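Local coordinates for protein histidine acid phosphatase (Bifidobacterium longum subsp. infantis, PDB 6RXD) that probably removes phosphate from inositol polyphosphates such as phytate, and from 2,3-bisphosphoglycerate, as a histidine acid phosphatase of the MINPP type, at residues 236-248 against 299-311. Numbering follows the deposited sequence. Where two conformers were deposited one is given.
With ZN (zinc ion), chain C.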
loop_
_atom_site.group_PDB
_atom_site.type_symbol
_atom_site.label_atom_id
_atom_site.label_comp_id
_atom_site.label_asym_id
_atom_site.label_seq_id
_atom_site.Cartn_x
_atom_site.Cartn_y
_atom_site.Cartn_z
ATOM N N ASP A 236 -25.934 7.745 -5.971
ATOM C CA ASP A 236 -25.794 6.355 -6.394
ATOM C C ASP A 236 -25.066 5.482 -5.360
ATOM O O ASP A 236 -25.370 4.288 -5.229
ATOM C CB ASP A 236 -25.127 6.257 -7.768
ATOM C CG ASP A 236 -26.030 6.753 -8.888
ATOM O OD1 ASP A 236 -25.512 7.050 -9.984
ATOM O OD2 ASP A 236 -27.257 6.852 -8.668
ATOM N N VAL A 237 -24.132 6.067 -4.615
ATOM C CA VAL A 237 -23.502 5.330 -3.517
ATOM C C VAL A 237 -24.536 5.054 -2.423
ATOM O O VAL A 237 -24.564 3.963 -1.840
ATOM C CB VAL A 237 -22.254 6.046 -2.950
ATOM C CG1 VAL A 237 -21.750 5.330 -1.700
ATOM C CG2 VAL A 237 -21.141 6.097 -3.997
ATOM N N LYS A 238 -25.406 6.030 -2.165
ATOM C CA LYS A 238 -26.466 5.835 -1.177
ATOM C C LYS A 238 -27.439 4.756 -1.640
ATOM O O LYS A 238 -27.905 3.933 -0.846
ATOM C CB LYS A 238 -27.174 7.156 -0.872
ATOM C CG LYS A 238 -26.264 8.122 -0.112
ATOM C CD LYS A 238 -26.910 9.466 0.153
ATOM C CE LYS A 238 -25.917 10.395 0.844
ATOM N NZ LYS A 238 -25.253 9.712 1.993
ATOM N N ARG A 239 -27.742 4.750 -2.933
ATOM C CA ARG A 239 -28.608 3.712 -3.487
ATOM C C ARG A 239 -27.948 2.342 -3.350
ATOM O O ARG A 239 -28.600 1.375 -2.958
ATOM C CB ARG A 239 -28.950 4.005 -4.952
ATOM C CG ARG A 239 -29.880 5.185 -5.128
ATOM C CD ARG A 239 -29.918 5.648 -6.576
ATOM N NE ARG A 239 -30.524 4.659 -7.461
ATOM C CZ ARG A 239 -30.445 4.700 -8.787
ATOM N NH1 ARG A 239 -31.025 3.757 -9.518
ATOM N NH2 ARG A 239 -29.775 5.679 -9.383
ATOM N N ALA A 240 -26.653 2.267 -3.646
ATOM C CA ALA A 240 -25.902 1.015 -3.537
ATOM C C ALA A 240 -25.857 0.536 -2.099
ATOM O O ALA A 240 -25.873 -0.664 -1.831
ATOM C CB ALA A 240 -24.497 1.196 -4.060
ATOM N N SER A 241 -25.809 1.484 -1.172
ATOM C CA SER A 241 -25.782 1.138 0.242
ATOM C C SER A 241 -27.071 0.431 0.639
ATOM O O SER A 241 -27.048 -0.583 1.331
ATOM C CB SER A 241 -25.598 2.393 1.103
ATOM O OG SER A 241 -24.323 2.985 0.885
ATOM N N HIS A 242 -28.200 0.985 0.215
ATOM C CA HIS A 242 -29.475 0.369 0.502
ATOM C C HIS A 242 -29.575 -1.003 -0.159
ATOM O O HIS A 242 -30.029 -1.971 0.457
ATOM C CB HIS A 242 -30.617 1.247 0.025
ATOM C CG HIS A 242 -31.948 0.626 0.266
ATOM N ND1 HIS A 242 -32.540 0.624 1.511
ATOM C CD2 HIS A 242 -32.771 -0.077 -0.544
ATOM C CE1 HIS A 242 -33.686 -0.021 1.450
ATOM N NE2 HIS A 242 -33.847 -0.458 0.214
ATOM N N ASP A 243 -29.159 -1.078 -1.420
ATOM C CA ASP A 243 -29.184 -2.321 -2.188
ATOM C C ASP A 243 -28.442 -3.436 -1.448
ATOM O O ASP A 243 -28.950 -4.555 -1.269
ATOM C CB ASP A 243 -28.537 -2.067 -3.551
ATOM C CG ASP A 243 -28.828 -3.159 -4.557
ATOM O OD1 ASP A 243 -29.976 -3.235 -5.036
ATOM O OD2 ASP A 243 -27.900 -3.922 -4.887
ATOM N N LEU A 244 -27.231 -3.117 -1.019
ATOM C CA LEU A 244 -26.383 -4.090 -0.356
ATOM C C LEU A 244 -27.045 -4.615 0.901
ATOM O O LEU A 244 -27.116 -5.822 1.127
ATOM C CB LEU A 244 -25.052 -3.443 0.014
ATOM C CG LEU A 244 -24.048 -4.402 0.631
ATOM C CD1 LEU A 244 -23.517 -5.341 -0.460
ATOM C CD2 LEU A 244 -22.922 -3.645 1.321
ATOM N N LEU A 245 -27.534 -3.700 1.725
ATOM C CA LEU A 245 -28.065 -4.079 3.032
ATOM C C LEU A 245 -29.392 -4.812 2.928
ATOM O O LEU A 245 -29.751 -5.572 3.826
ATOM C CB LEU A 245 -28.224 -2.849 3.936
ATOM C CG LEU A 245 -26.924 -2.125 4.287
ATOM C CD1 LEU A 245 -27.232 -0.809 4.981
ATOM C CD2 LEU A 245 -26.046 -2.988 5.178
ATOM N N SER A 246 -30.119 -4.611 1.834
ATOM C CA SER A 246 -31.443 -5.223 1.705
ATOM C C SER A 246 -31.376 -6.734 1.481
ATOM O O SER A 246 -32.393 -7.410 1.560
ATOM C CB SER A 246 -32.266 -4.550 0.603
ATOM O OG SER A 246 -31.688 -4.784 -0.663
ATOM N N GLN A 247 -30.174 -7.257 1.221
ATOM C CA GLN A 247 -29.950 -8.700 1.130
ATOM C C GLN A 247 -30.075 -9.343 2.489
ATOM O O GLN A 247 -30.292 -10.550 2.605
ATOM C CB GLN A 247 -28.517 -8.989 0.688
ATOM C CG GLN A 247 -28.141 -8.512 -0.668
ATOM C CD GLN A 247 -26.713 -8.879 -0.984
ATOM O OE1 GLN A 247 -26.442 -9.954 -1.523
ATOM N NE2 GLN A 247 -25.787 -8.002 -0.624
ATOM N N ILE A 248 -29.875 -8.535 3.523
ATOM C CA ILE A 248 -29.751 -9.045 4.879
ATOM C C ILE A 248 -30.898 -8.563 5.757
ATOM O O ILE A 248 -31.489 -9.339 6.511
ATOM C CB ILE A 248 -28.413 -8.573 5.490
ATOM C CG1 ILE A 248 -27.242 -9.143 4.687
ATOM C CG2 ILE A 248 -28.307 -8.972 6.958
ATOM C CD1 ILE A 248 -26.000 -8.232 4.693
ATOM N N LYS A 299 -24.861 5.350 11.714
ATOM C CA LYS A 299 -26.082 6.143 11.850
ATOM C C LYS A 299 -26.869 6.244 10.553
ATOM O O LYS A 299 -27.879 6.938 10.479
ATOM C CB LYS A 299 -25.799 7.537 12.426
ATOM C CG LYS A 299 -25.099 8.487 11.480
ATOM C CD LYS A 299 -23.615 8.544 11.778
ATOM C CE LYS A 299 -22.885 9.467 10.814
ATOM N NZ LYS A 299 -22.456 10.736 11.463
ATOM N N SER A 300 -26.431 5.514 9.540
ATOM C CA SER A 300 -27.124 5.533 8.270
ATOM C C SER A 300 -26.838 4.260 7.522
ATOM O O SER A 300 -25.904 3.529 7.873
ATOM C CB SER A 300 -26.611 6.676 7.407
ATOM O OG SER A 300 -25.248 6.459 7.104
ATOM N N GLU A 301 -27.601 4.021 6.456
ATOM C CA GLU A 301 -27.301 2.894 5.570
ATOM C C GLU A 301 -25.910 2.993 4.956
ATOM O O GLU A 301 -25.220 1.987 4.836
ATOM C CB GLU A 301 -28.335 2.758 4.447
ATOM C CG GLU A 301 -29.709 2.304 4.911
ATOM C CD GLU A 301 -30.720 2.314 3.785
ATOM O OE1 GLU A 301 -30.558 3.117 2.841
ATOM O OE2 GLU A 301 -31.677 1.518 3.826
ATOM N N TYR A 302 -25.511 4.196 4.544
ATOM C CA TYR A 302 -24.155 4.400 4.058
ATOM C C TYR A 302 -23.115 3.862 5.042
ATOM O O TYR A 302 -22.216 3.134 4.641
ATOM C CB TYR A 302 -23.881 5.881 3.740
ATOM C CG TYR A 302 -22.437 6.188 3.374
ATOM C CD1 TYR A 302 -22.043 6.264 2.047
ATOM C CD2 TYR A 302 -21.472 6.391 4.356
ATOM C CE1 TYR A 302 -20.721 6.534 1.707
ATOM C CE2 TYR A 302 -20.154 6.660 4.029
ATOM C CZ TYR A 302 -19.788 6.733 2.702
ATOM O OH TYR A 302 -18.478 7.002 2.374
ATOM N N ASP A 303 -23.231 4.223 6.319
ATOM C CA ASP A 303 -22.276 3.754 7.318
ATOM C C ASP A 303 -22.236 2.241 7.419
ATOM O O ASP A 303 -21.152 1.650 7.468
ATOM C CB ASP A 303 -22.638 4.296 8.705
ATOM C CG ASP A 303 -22.406 5.780 8.838
ATOM O OD1 ASP A 303 -21.718 6.386 7.984
ATOM O OD2 ASP A 303 -22.910 6.333 9.833
ATOM N N ALA A 304 -23.405 1.614 7.496
ATOM C CA ALA A 304 -23.453 0.160 7.642
ATOM C C ALA A 304 -22.903 -0.548 6.410
ATOM O O ALA A 304 -22.137 -1.510 6.534
ATOM C CB ALA A 304 -24.875 -0.316 7.951
ATOM N N ALA A 305 -23.268 -0.067 5.222
ATOM C CA ALA A 305 -22.816 -0.700 3.986
ATOM C C ALA A 305 -21.310 -0.538 3.801
ATOM O O ALA A 305 -20.622 -1.479 3.385
ATOM C CB ALA A 305 -23.578 -0.143 2.770
ATOM N N MET A 306 -20.788 0.654 4.092
ATOM C CA MET A 306 -19.354 0.863 3.959
ATOM C C MET A 306 -18.595 0.040 4.991
ATOM O O MET A 306 -17.498 -0.433 4.708
ATOM C CB MET A 306 -18.989 2.354 4.059
ATOM C CG MET A 306 -19.403 3.192 2.838
ATOM S SD MET A 306 -18.644 2.679 1.270
ATOM C CE MET A 306 -16.932 2.554 1.777
ATOM N N ASP A 307 -19.169 -0.153 6.174
ATOM C CA ASP A 307 -18.542 -1.043 7.152
ATOM C C ASP A 307 -18.522 -2.484 6.644
ATOM O O ASP A 307 -17.508 -3.181 6.793
ATOM C CB ASP A 307 -19.238 -0.960 8.516
ATOM C CG ASP A 307 -19.005 0.365 9.203
ATOM O OD1 ASP A 307 -18.264 1.194 8.646
ATOM O OD2 ASP A 307 -19.561 0.574 10.300
ATOM N N LEU A 308 -19.615 -2.913 6.020
ATOM C CA LEU A 308 -19.700 -4.268 5.474
ATOM C C LEU A 308 -18.708 -4.426 4.321
ATOM O O LEU A 308 -18.038 -5.458 4.204
ATOM C CB LEU A 308 -21.132 -4.593 5.002
ATOM C CG LEU A 308 -21.389 -6.037 4.548
ATOM C CD1 LEU A 308 -21.000 -6.982 5.673
ATOM C CD2 LEU A 308 -22.859 -6.210 4.199
ATOM N N TYR A 309 -18.608 -3.401 3.478
ATOM C CA TYR A 309 -17.621 -3.413 2.404
ATOM C C TYR A 309 -16.207 -3.489 2.970
ATOM O O TYR A 309 -15.361 -4.210 2.443
ATOM C CB TYR A 309 -17.778 -2.186 1.502
ATOM C CG TYR A 309 -16.689 -2.080 0.456
ATOM C CD1 TYR A 309 -16.670 -2.929 -0.644
ATOM C CD2 TYR A 309 -15.684 -1.136 0.570
ATOM C CE1 TYR A 309 -15.657 -2.830 -1.602
ATOM C CE2 TYR A 309 -14.688 -1.037 -0.374
ATOM C CZ TYR A 309 -14.679 -1.884 -1.451
ATOM O OH TYR A 309 -13.669 -1.769 -2.378
ATOM N N ASN A 310 -15.935 -2.757 4.051
ATOM C CA ASN A 310 -14.606 -2.837 4.660
ATOM C C ASN A 310 -14.282 -4.240 5.176
ATOM O O ASN A 310 -13.123 -4.668 5.151
ATOM C CB ASN A 310 -14.430 -1.791 5.770
ATOM C CG ASN A 310 -13.905 -0.464 5.228
ATOM O OD1 ASN A 310 -12.706 -0.317 4.980
ATOM N ND2 ASN A 310 -14.796 0.487 5.018
ATOM N N LEU A 311 -15.294 -4.961 5.642
ATOM C CA LEU A 311 -15.047 -6.333 6.091
ATOM C C LEU A 311 -14.789 -7.243 4.900
ATOM O O LEU A 311 -13.930 -8.119 4.961
ATOM C CB LEU A 311 -16.210 -6.860 6.947
ATOM C CG LEU A 311 -16.424 -6.145 8.287
ATOM C CD1 LEU A 311 -17.514 -6.878 9.064
ATOM C CD2 LEU A 311 -15.138 -6.084 9.106
HETATM ZN ZN ZN C . -35.121 -1.909 -0.799
HETATM O O HOH W 1 -28.875 4.818 1.718
#
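His242 and Glu301 run alongside each other, joined by a short His-carboxylate hydrogen bond: His242 ND1 donates to Glu301 OE2 at 2.6 Å, nearly straight at 169°. The oxygen sits in the ring plane; ND1 comes from its syn side but 29° out of the carboxylate plane. With ND1 so committed, NE2 coordinates the zinc ion at 2.2 Å, Glu251 supplying the second protein ligand. Glu301 is thus second-shell here, probably polarising the imidazole towards the metal, though it has itself been seen to bind zinc in a crystal of this protein. Glu301 OE1 takes a water hydrogen bond, and that water also donates to Lys238 O. Replacing Glu301 with an alanine would probably leave ND1 without its acceptor and rob the water of one partner.

Behind this polar edge the helices meet at Ser241 and Ala305, whose CB atoms are 3.6 Å apart. Small residues here let the axes approach to 8.3 Å. Ser241 OG, anti to its carbonyl carbon (chi1 -66°), donates a hydrogen bond to Val237 O. Leu245 CD1 packs against Ala304 CB, while Leu308 CD2 touches Leu244 CD2 and meets Ile248 CD1 tip to tip.

Around the pair, helix 251-258 lays Leu254 against His242, Leu245 and Glu301, and helix 339-357 packs on Val237 and Met306.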